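Local coordinates for D-ribulose-5-phosphate 3-epimerase, putative (Plasmodium falciparum, PDB 1TQX), which probably catalyses the interconversion of D-ribulose 5-phosphate and D-xylulose 5-phosphate, using one divalent metal ion per subunit, here zinc, at residues V12-I17 against S203-E208; H36-D41 against Q177-L182; S18-E23 against N56-Y61. All blocks are in the same frame, centred on the assembly; numbering follows the deposited sequence.

Contact 1 (V12-I17 against S203-E208); sequences VLASNI and SIFNAE
In the TIM barrel of this epimerase, S15 of the loop after strand 7-10 meets F205, at the end of the short helix 202-205. The methylene of S15 sits over one face of the F205 ring: CB of S15 lies 3.5 Å from the ring centroid, 20° off the normal, a CH-pi contact displaced toward CD2 and CE2. The CA of V12 approaches F205 CE1 at 4.0 Å, while A14 touches the same residue twice, its O at F205 CB, 3.6 Å, and its CB at F205 CD1, 4.2 Å.

What presents the S15 methylene is the fold of its own loop. A chi1 of 74° folds OG back over the main chain to V12 O, which it reaches at 2.8 Å on a lone pair in the carbonyl plane. The S15 N bonds to the same oxygen, so two donors grip V12 O and hold the 3-10 turn 12-14 closed. Beside the ring, one water donates to A14 O at 2.7 Å and accepts from N206 ND2 at 2.8 Å, bridging the two loops. M27 and E23 of helix 20-29 also touch F205. The whole is a seam between the first and last beta-alpha loops of a TIM barrel, next to G201 of the predicted substrate site.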
loop_
_atom_site.group_PDB
_atom_site.type_symbol
_atom_site.label_atom_id
_atom_site.label_comp_id
_atom_site.label_asym_id
_atom_site.label_seq_id
_atom_site.Cartn_x
_atom_site.Cartn_y
_atom_site.Cartn_z
ATOM N N VAL A 12 -3.763 -5.189 7.653
ATOM C CA VAL A 12 -4.789 -5.807 8.501
ATOM C C VAL A 12 -5.446 -7.069 7.949
ATOM O O VAL A 12 -6.121 -7.791 8.679
ATOM C CB VAL A 12 -5.921 -4.798 8.858
ATOM C CG1 VAL A 12 -5.339 -3.620 9.614
ATOM C CG2 VAL A 12 -6.632 -4.321 7.592
ATOM N N LEU A 13 -5.255 -7.327 6.662
ATOM C CA LEU A 13 -5.824 -8.513 6.026
ATOM C C LEU A 13 -5.306 -9.761 6.743
ATOM O O LEU A 13 -6.001 -10.777 6.832
ATOM C CB LEU A 13 -5.404 -8.557 4.550
ATOM C CG LEU A 13 -6.023 -9.610 3.628
ATOM C CD1 LEU A 13 -7.437 -9.200 3.243
ATOM C CD2 LEU A 13 -5.164 -9.748 2.375
ATOM N N ALA A 14 -4.082 -9.668 7.260
ATOM C CA ALA A 14 -3.440 -10.779 7.960
ATOM C C ALA A 14 -3.759 -10.872 9.457
ATOM O O ALA A 14 -3.286 -11.778 10.140
ATOM C CB ALA A 14 -1.928 -10.701 7.760
ATOM N N SER A 15 -4.563 -9.948 9.971
ATOM C CA SER A 15 -4.909 -9.963 11.393
ATOM C C SER A 15 -6.264 -10.616 11.619
ATOM O O SER A 15 -6.863 -11.175 10.698
ATOM C CB SER A 15 -4.969 -8.532 11.935
ATOM O OG SER A 15 -6.141 -7.867 11.471
ATOM N N ASN A 16 -6.737 -10.551 12.860
ATOM C CA ASN A 16 -8.054 -11.072 13.203
ATOM C C ASN A 16 -8.990 -9.920 12.848
ATOM O O ASN A 16 -9.296 -9.069 13.686
ATOM C CB ASN A 16 -8.118 -11.402 14.698
ATOM C CG ASN A 16 -7.276 -12.613 15.052
ATOM O OD1 ASN A 16 -7.461 -13.687 14.480
ATOM N ND2 ASN A 16 -6.345 -12.449 15.991
ATOM N N ILE A 17 -9.423 -9.893 11.589
ATOM C CA ILE A 17 -10.265 -8.820 11.081
ATOM C C ILE A 17 -11.608 -8.621 11.779
ATOM O O ILE A 17 -12.226 -7.568 11.627
ATOM C CB ILE A 17 -10.484 -8.971 9.558
ATOM C CG1 ILE A 17 -9.133 -9.054 8.854
ATOM C CG2 ILE A 17 -11.222 -7.753 8.998
ATOM C CD1 ILE A 17 -9.231 -9.193 7.339
ATOM N N SER A 203 4.182 -11.439 8.467
ATOM C CA SER A 203 5.401 -11.246 9.253
ATOM C C SER A 203 5.241 -10.388 10.502
ATOM O O SER A 203 6.063 -10.462 11.418
ATOM C CB SER A 203 6.519 -10.674 8.371
ATOM O OG SER A 203 6.304 -9.315 8.044
ATOM N N ILE A 204 4.196 -9.565 10.540
ATOM C CA ILE A 204 3.959 -8.724 11.704
ATOM C C ILE A 204 2.867 -9.312 12.602
ATOM O O ILE A 204 3.076 -9.492 13.802
ATOM C CB ILE A 204 3.574 -7.282 11.285
ATOM C CG1 ILE A 204 4.805 -6.575 10.704
ATOM C CG2 ILE A 204 3.044 -6.506 12.482
ATOM C CD1 ILE A 204 4.536 -5.159 10.193
ATOM N N PHE A 205 1.711 -9.634 12.023
ATOM C CA PHE A 205 0.614 -10.174 12.821
ATOM C C PHE A 205 0.819 -11.594 13.353
ATOM O O PHE A 205 0.096 -12.026 14.250
ATOM C CB PHE A 205 -0.707 -10.080 12.044
ATOM C CG PHE A 205 -1.231 -8.672 11.933
ATOM C CD1 PHE A 205 -1.060 -7.936 10.768
ATOM C CD2 PHE A 205 -1.841 -8.059 13.033
ATOM C CE1 PHE A 205 -1.485 -6.597 10.694
ATOM C CE2 PHE A 205 -2.266 -6.725 12.969
ATOM C CZ PHE A 205 -2.086 -5.995 11.799
ATOM N N ASN A 206 1.794 -12.317 12.810
ATOM C CA ASN A 206 2.075 -13.667 13.293
ATOM C C ASN A 206 3.455 -13.705 13.940
ATOM O O ASN A 206 3.991 -14.773 14.221
ATOM C CB ASN A 206 2.009 -14.684 12.148
ATOM C CG ASN A 206 0.611 -14.821 11.571
ATOM O OD1 ASN A 206 -0.356 -15.049 12.303
ATOM N ND2 ASN A 206 0.499 -14.690 10.254
ATOM N N ALA A 207 4.020 -12.528 14.184
ATOM C CA ALA A 207 5.340 -12.429 14.792
ATOM C C ALA A 207 5.320 -12.784 16.271
ATOM O O ALA A 207 4.296 -12.644 16.949
ATOM C CB ALA A 207 5.893 -11.024 14.614
ATOM N N GLU A 208 6.466 -13.244 16.762
ATOM C CA GLU A 208 6.611 -13.597 18.164
ATOM C C GLU A 208 6.774 -12.282 18.938
ATOM O O GLU A 208 6.346 -12.160 20.083
ATOM C CB GLU A 208 7.846 -14.488 18.338
ATOM C CG GLU A 208 7.709 -15.559 19.404
ATOM C CD GLU A 208 6.610 -16.554 19.096
ATOM O OE1 GLU A 208 6.684 -17.235 18.052
ATOM O OE2 GLU A 208 5.670 -16.654 19.904
HETATM O O HOH W 1 -1.951 -13.861 9.073
#

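Contact 2 (H36-D41 against Q177-L182); sequences HLDVMD and QVDGGL. With ZN (zinc ion), chain D; SO4 (sulfate ion), chain C.
H36 reaches from strand 34-40 toward D179 on strand 175-179, across a barrel interior where the axes of the two short strand segments come no closer than 11.6 Å. From CB, which points toward the facing strand, the side chain leaves with CG anti to the backbone N (chi1 -165°), and this sends the imidazole into the space between the strands. ND1 is hydrogen-bonded to D68, which is also the main polar partner of Q177; NE2 of Q177 lies 3.7 Å from H36 ND1, not bonded to it, the amide and ring planes nearly perpendicular. CE1 passes the same amide, with Q177 NE2 3.9 Å away. At the tip, NE2 of H36 binds the zinc ion at 2.2 Å; CD2, on the other flank of NE2, comes near D179 OD1.

D38, two residues along the strand, supplies OD1 at 2.1 Å from the zinc ion, and D179 closes from the other strand with its OD1 at 2.3 Å. Each aspartate uses one oxygen, the second lying well beyond bonding distance of the metal. The ring of H36 and the carboxylate of D179 stand 88° apart, and H70 completes the four ligands. Further along, the N of G181 makes two weak bonds to a sulfate also held by T202 and G153. The two carboxylates share one zinc ion, OD1 of D38 lying 4.3 Å from OD1 of D179, which holds the predicted proton acceptor and donor across it; this is consistent with epimerisation at the metal.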
loop_
_atom_site.group_PDB
_atom_site.type_symbol
_atom_site.label_atom_id
_atom_site.label_comp_id
_atom_site.label_asym_id
_atom_site.label_seq_id
_atom_site.Cartn_x
_atom_site.Cartn_y
_atom_site.Cartn_z
ATOM N N HIS A 36 -2.413 -0.380 6.693
ATOM C CA HIS A 36 -2.723 -0.724 5.307
ATOM C C HIS A 36 -4.024 -1.506 5.200
ATOM O O HIS A 36 -4.129 -2.633 5.702
ATOM C CB HIS A 36 -1.570 -1.538 4.718
ATOM C CG HIS A 36 -1.605 -1.643 3.228
ATOM N ND1 HIS A 36 -1.273 -0.590 2.400
ATOM C CD2 HIS A 36 -1.934 -2.672 2.413
ATOM C CE1 HIS A 36 -1.395 -0.966 1.142
ATOM N NE2 HIS A 36 -1.794 -2.225 1.121
ATOM N N LEU A 37 -5.002 -0.918 4.518
ATOM C CA LEU A 37 -6.326 -1.514 4.373
ATOM C C LEU A 37 -6.618 -2.025 2.962
ATOM O O LEU A 37 -6.879 -1.239 2.050
ATOM C CB LEU A 37 -7.379 -0.471 4.782
ATOM C CG LEU A 37 -7.116 0.150 6.161
ATOM C CD1 LEU A 37 -7.832 1.495 6.314
ATOM C CD2 LEU A 37 -7.568 -0.839 7.230
ATOM N N ASP A 38 -6.581 -3.344 2.792
ATOM C CA ASP A 38 -6.842 -3.966 1.492
ATOM C C ASP A 38 -8.322 -4.190 1.197
ATOM O O ASP A 38 -8.980 -4.978 1.870
ATOM C CB ASP A 38 -6.117 -5.316 1.389
ATOM C CG ASP A 38 -4.616 -5.164 1.273
ATOM O OD1 ASP A 38 -4.169 -4.312 0.489
ATOM O OD2 ASP A 38 -3.879 -5.906 1.949
ATOM N N VAL A 39 -8.822 -3.507 0.170
ATOM C CA VAL A 39 -10.218 -3.622 -0.253
ATOM C C VAL A 39 -10.257 -4.462 -1.535
ATOM O O VAL A 39 -9.654 -4.089 -2.539
ATOM C CB VAL A 39 -10.818 -2.228 -0.533
ATOM C CG1 VAL A 39 -12.291 -2.349 -0.926
ATOM C CG2 VAL A 39 -10.673 -1.348 0.718
ATOM N N MET A 40 -10.955 -5.595 -1.486
ATOM C CA MET A 40 -11.063 -6.518 -2.623
ATOM C C MET A 40 -12.547 -6.777 -2.905
ATOM O O MET A 40 -13.327 -6.976 -1.970
ATOM C CB MET A 40 -10.340 -7.825 -2.283
ATOM C CG MET A 40 -8.898 -7.611 -1.846
ATOM S SD MET A 40 -8.192 -9.122 -1.201
ATOM C CE MET A 40 -6.470 -8.633 -0.962
ATOM N N ASP A 41 -12.929 -6.787 -4.185
ATOM C CA ASP A 41 -14.340 -6.945 -4.554
ATOM C C ASP A 41 -14.760 -8.228 -5.261
ATOM O O ASP A 41 -15.813 -8.261 -5.898
ATOM C CB ASP A 41 -14.772 -5.753 -5.422
ATOM C CG ASP A 41 -14.081 -5.731 -6.782
ATOM O OD1 ASP A 41 -13.203 -6.589 -7.030
ATOM O OD2 ASP A 41 -14.418 -4.854 -7.611
ATOM N N GLN A 177 6.267 1.980 -2.423
ATOM C CA GLN A 177 5.717 1.007 -1.494
ATOM C C GLN A 177 5.796 -0.410 -2.071
ATOM O O GLN A 177 5.573 -0.616 -3.263
ATOM C CB GLN A 177 4.259 1.409 -1.207
ATOM C CG GLN A 177 3.531 0.600 -0.157
ATOM C CD GLN A 177 2.149 1.163 0.125
ATOM O OE1 GLN A 177 1.396 1.468 -0.802
ATOM N NE2 GLN A 177 1.804 1.298 1.403
ATOM N N VAL A 178 6.143 -1.380 -1.229
ATOM C CA VAL A 178 6.229 -2.772 -1.666
ATOM C C VAL A 178 5.204 -3.537 -0.857
ATOM O O VAL A 178 5.000 -3.256 0.322
ATOM C CB VAL A 178 7.650 -3.363 -1.475
ATOM C CG1 VAL A 178 8.584 -2.754 -2.512
ATOM C CG2 VAL A 178 8.163 -3.087 -0.071
ATOM N N ASP A 179 4.575 -4.521 -1.486
ATOM C CA ASP A 179 3.494 -5.244 -0.833
ATOM C C ASP A 179 3.414 -6.689 -1.317
ATOM O O ASP A 179 3.196 -6.940 -2.501
ATOM C CB ASP A 179 2.217 -4.457 -1.154
ATOM C CG ASP A 179 0.956 -5.059 -0.572
ATOM O OD1 ASP A 179 -0.099 -4.419 -0.793
ATOM O OD2 ASP A 179 0.993 -6.123 0.084
ATOM N N GLY A 180 3.593 -7.633 -0.396
ATOM C CA GLY A 180 3.542 -9.041 -0.755
ATOM C C GLY A 180 4.777 -9.815 -0.330
ATOM O O GLY A 180 5.824 -9.743 -0.975
ATOM N N GLY A 181 4.659 -10.544 0.774
ATOM C CA GLY A 181 5.770 -11.339 1.263
ATOM C C GLY A 181 6.893 -10.583 1.951
ATOM O O GLY A 181 8.018 -11.079 2.015
ATOM N N LEU A 182 6.609 -9.388 2.463
ATOM C CA LEU A 182 7.639 -8.614 3.147
ATOM C C LEU A 182 7.907 -9.131 4.555
ATOM O O LEU A 182 6.982 -9.325 5.348
ATOM C CB LEU A 182 7.248 -7.127 3.227
ATOM C CG LEU A 182 7.630 -6.221 2.049
ATOM C CD1 LEU A 182 9.155 -6.219 1.880
ATOM C CD2 LEU A 182 6.959 -6.705 0.774
HETATM ZN ZN ZN D . -2.249 -3.884 -0.310
HETATM S S SO4 C . 1.824 -10.739 3.230
HETATM O O1 SO4 C . 1.878 -9.361 3.753
HETATM O O2 SO4 C . 1.430 -10.711 1.810
HETATM O O3 SO4 C . 3.155 -11.350 3.329
HETATM O O4 SO4 C . 0.856 -11.530 4.017
#

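Contact 3 (S18-E23 against N56-Y61); sequences SKLAEE and NNLKKY
L58 loses the most surface to this contact; it reaches from helix 52-58 to the first turn of helix 20-29 and divides its two methyls between two neighbours. A chi1 of 175°, with CG anti to the backbone N, carries the isobutyl group across to the facing segment. One branch, CD1, comes down on backbone rather than on a side chain: it lies 3.5 Å from A21 CA and 3.8 Å from A21 N, with A21 CB slightly farther off. At A21, with only a methyl, the two backbones approach to 5.6 Å between the CA atoms of A21 and L58. The other branch, CD2, meets the end of L20, touching L20 CD2 at 3.8 Å, with L20 CD1 also within contact; the two leucine side chains cross at about a right angle.

Helices 20-29 and 52-58 follow strands 7-10 and 34-40, and so are the first two helices in the outer layer of an eight-stranded beta/alpha barrel, joined here side by side outside the strands. The inward side of the contact is apolar: L20 also leans on V12 of the preceding loop, and L58 on F67 of strand 66-72.

A21 has a second task. Its CB, which projects alongside the facing segment, lies 4.1 Å from CD1 of Y61, approaching the ring obliquely at the outer margin of the contact. The Y61 ring is backed on one face by the aliphatic chain of K60, whose CG rests above its centre. The Y61 main chain is tied in as well: its N bonds to L58 O at 2.9 Å, and its O accepts from the side chain of Q25 on helix 20-29.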
loop_
_atom_site.group_PDB
_atom_site.type_symbol
_atom_site.label_atom_id
_atom_site.label_comp_id
_atom_site.label_asym_id
_atom_site.label_seq_id
_atom_site.Cartn_x
_atom_site.Cartn_y
_atom_site.Cartn_z
ATOM N N SER A 18 -12.066 -9.609 12.545
ATOM C CA SER A 18 -13.327 -9.446 13.263
ATOM C C SER A 18 -13.059 -8.602 14.511
ATOM O O SER A 18 -13.964 -8.325 15.300
ATOM C CB SER A 18 -13.928 -10.802 13.653
ATOM O OG SER A 18 -13.085 -11.503 14.548
ATOM N N LYS A 19 -11.796 -8.216 14.686
ATOM C CA LYS A 19 -11.366 -7.365 15.796
ATOM C C LYS A 19 -10.461 -6.295 15.181
ATOM O O LYS A 19 -9.390 -5.979 15.709
ATOM C CB LYS A 19 -10.585 -8.178 16.840
ATOM C CG LYS A 19 -11.430 -9.202 17.581
ATOM C CD LYS A 19 -10.625 -9.947 18.640
ATOM C CE LYS A 19 -11.515 -10.905 19.422
ATOM N NZ LYS A 19 -10.787 -11.584 20.524
ATOM N N LEU A 20 -10.914 -5.745 14.057
ATOM C CA LEU A 20 -10.170 -4.734 13.303
ATOM C C LEU A 20 -9.724 -3.550 14.159
ATOM O O LEU A 20 -8.548 -3.186 14.160
ATOM C CB LEU A 20 -11.017 -4.217 12.135
ATOM C CG LEU A 20 -10.327 -3.831 10.817
ATOM C CD1 LEU A 20 -11.234 -2.885 10.044
ATOM C CD2 LEU A 20 -8.992 -3.177 11.064
ATOM N N ALA A 21 -10.668 -2.939 14.866
ATOM C CA ALA A 21 -10.347 -1.799 15.718
ATOM C C ALA A 21 -9.259 -2.144 16.735
ATOM O O ALA A 21 -8.310 -1.389 16.920
ATOM C CB ALA A 21 -11.611 -1.317 16.446
ATOM N N GLU A 22 -9.394 -3.294 17.388
ATOM C CA GLU A 22 -8.414 -3.706 18.394
ATOM C C GLU A 22 -7.025 -3.919 17.790
ATOM O O GLU A 22 -6.019 -3.481 18.353
ATOM C CB GLU A 22 -8.880 -4.989 19.104
ATOM C CG GLU A 22 -8.009 -5.387 20.298
ATOM C CD GLU A 22 -8.620 -6.506 21.139
ATOM O OE1 GLU A 22 -8.631 -6.377 22.384
ATOM O OE2 GLU A 22 -9.082 -7.512 20.561
ATOM N N GLU A 23 -6.980 -4.589 16.641
ATOM C CA GLU A 23 -5.725 -4.858 15.960
ATOM C C GLU A 23 -5.035 -3.581 15.486
ATOM O O GLU A 23 -3.807 -3.468 15.555
ATOM C CB GLU A 23 -5.972 -5.791 14.767
ATOM C CG GLU A 23 -6.434 -7.186 15.180
ATOM C CD GLU A 23 -5.273 -8.098 15.546
ATOM O OE1 GLU A 23 -4.318 -7.630 16.201
ATOM O OE2 GLU A 23 -5.321 -9.288 15.182
ATOM N N ASN A 56 -14.743 3.192 7.456
ATOM C CA ASN A 56 -15.297 4.419 8.033
ATOM C C ASN A 56 -15.577 4.255 9.526
ATOM O O ASN A 56 -15.419 5.204 10.302
ATOM C CB ASN A 56 -16.580 4.827 7.292
ATOM C CG ASN A 56 -16.305 5.325 5.881
ATOM O OD1 ASN A 56 -17.199 5.350 5.030
ATOM N ND2 ASN A 56 -15.064 5.727 5.626
ATOM N N ASN A 57 -15.992 3.053 9.929
ATOM C CA ASN A 57 -16.281 2.766 11.333
ATOM C C ASN A 57 -14.972 2.681 12.127
ATOM O O ASN A 57 -14.886 3.164 13.258
ATOM C CB ASN A 57 -17.052 1.448 11.466
ATOM C CG ASN A 57 -17.520 1.179 12.894
ATOM O OD1 ASN A 57 -16.941 0.359 13.614
ATOM N ND2 ASN A 57 -18.565 1.885 13.313
ATOM N N LEU A 58 -13.959 2.066 11.527
ATOM C CA LEU A 58 -12.652 1.933 12.171
ATOM C C LEU A 58 -12.087 3.296 12.587
ATOM O O LEU A 58 -11.503 3.438 13.666
ATOM C CB LEU A 58 -11.662 1.257 11.217
ATOM C CG LEU A 58 -10.207 1.148 11.687
ATOM C CD1 LEU A 58 -10.126 0.257 12.919
ATOM C CD2 LEU A 58 -9.341 0.596 10.557
ATOM N N LYS A 59 -12.266 4.294 11.730
ATOM C CA LYS A 59 -11.753 5.640 11.995
ATOM C C LYS A 59 -12.245 6.212 13.324
ATOM O O LYS A 59 -11.593 7.069 13.920
ATOM C CB LYS A 59 -12.146 6.573 10.849
ATOM C CG LYS A 59 -11.566 7.975 10.939
ATOM C CD LYS A 59 -10.046 7.963 10.862
ATOM C CE LYS A 59 -9.485 9.371 11.015
ATOM N NZ LYS A 59 -8.006 9.352 11.112
ATOM N N LYS A 60 -13.389 5.728 13.789
ATOM C CA LYS A 60 -13.962 6.191 15.041
ATOM C C LYS A 60 -13.110 5.779 16.250
ATOM O O LYS A 60 -13.142 6.434 17.298
ATOM C CB LYS A 60 -15.377 5.620 15.196
ATOM C CG LYS A 60 -16.103 6.057 16.455
ATOM C CD LYS A 60 -17.325 5.180 16.773
ATOM C CE LYS A 60 -18.469 5.351 15.780
ATOM N NZ LYS A 60 -18.139 4.860 14.413
ATOM N N TYR A 61 -12.326 4.712 16.099
ATOM C CA TYR A 61 -11.523 4.199 17.207
ATOM C C TYR A 61 -10.011 4.374 17.133
ATOM O O TYR A 61 -9.292 3.908 18.018
ATOM C CB TYR A 61 -11.854 2.716 17.410
ATOM C CG TYR A 61 -13.335 2.458 17.553
ATOM C CD1 TYR A 61 -14.087 1.973 16.483
ATOM C CD2 TYR A 61 -13.996 2.736 18.748
ATOM C CE1 TYR A 61 -15.467 1.770 16.604
ATOM C CE2 TYR A 61 -15.372 2.539 18.878
ATOM C CZ TYR A 61 -16.099 2.057 17.809
ATOM O OH TYR A 61 -17.456 1.858 17.946
#

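The three contacts lie at the metal site, at the loop rim beside it and among the outer helices. Contact 1, centred about 12 Å from contact 2, shares two probable hydrogen bonds with it, V12 N to H36 O at 3.2 Å and S203 OG to L182 O at 2.8 Å; the side chain of A14 is about 5 Å from the sulfate that G181 weakly binds, and that of V12 about 9 Å from the zinc ion. Contact 3 has its centre about 18 Å from that of contact 2, yet L58 CD2 packs on L37 CD2 at 4.0 Å. Between contacts 1 and 3, N16 N probably bonds to E23 OE2 at 3.0 Å.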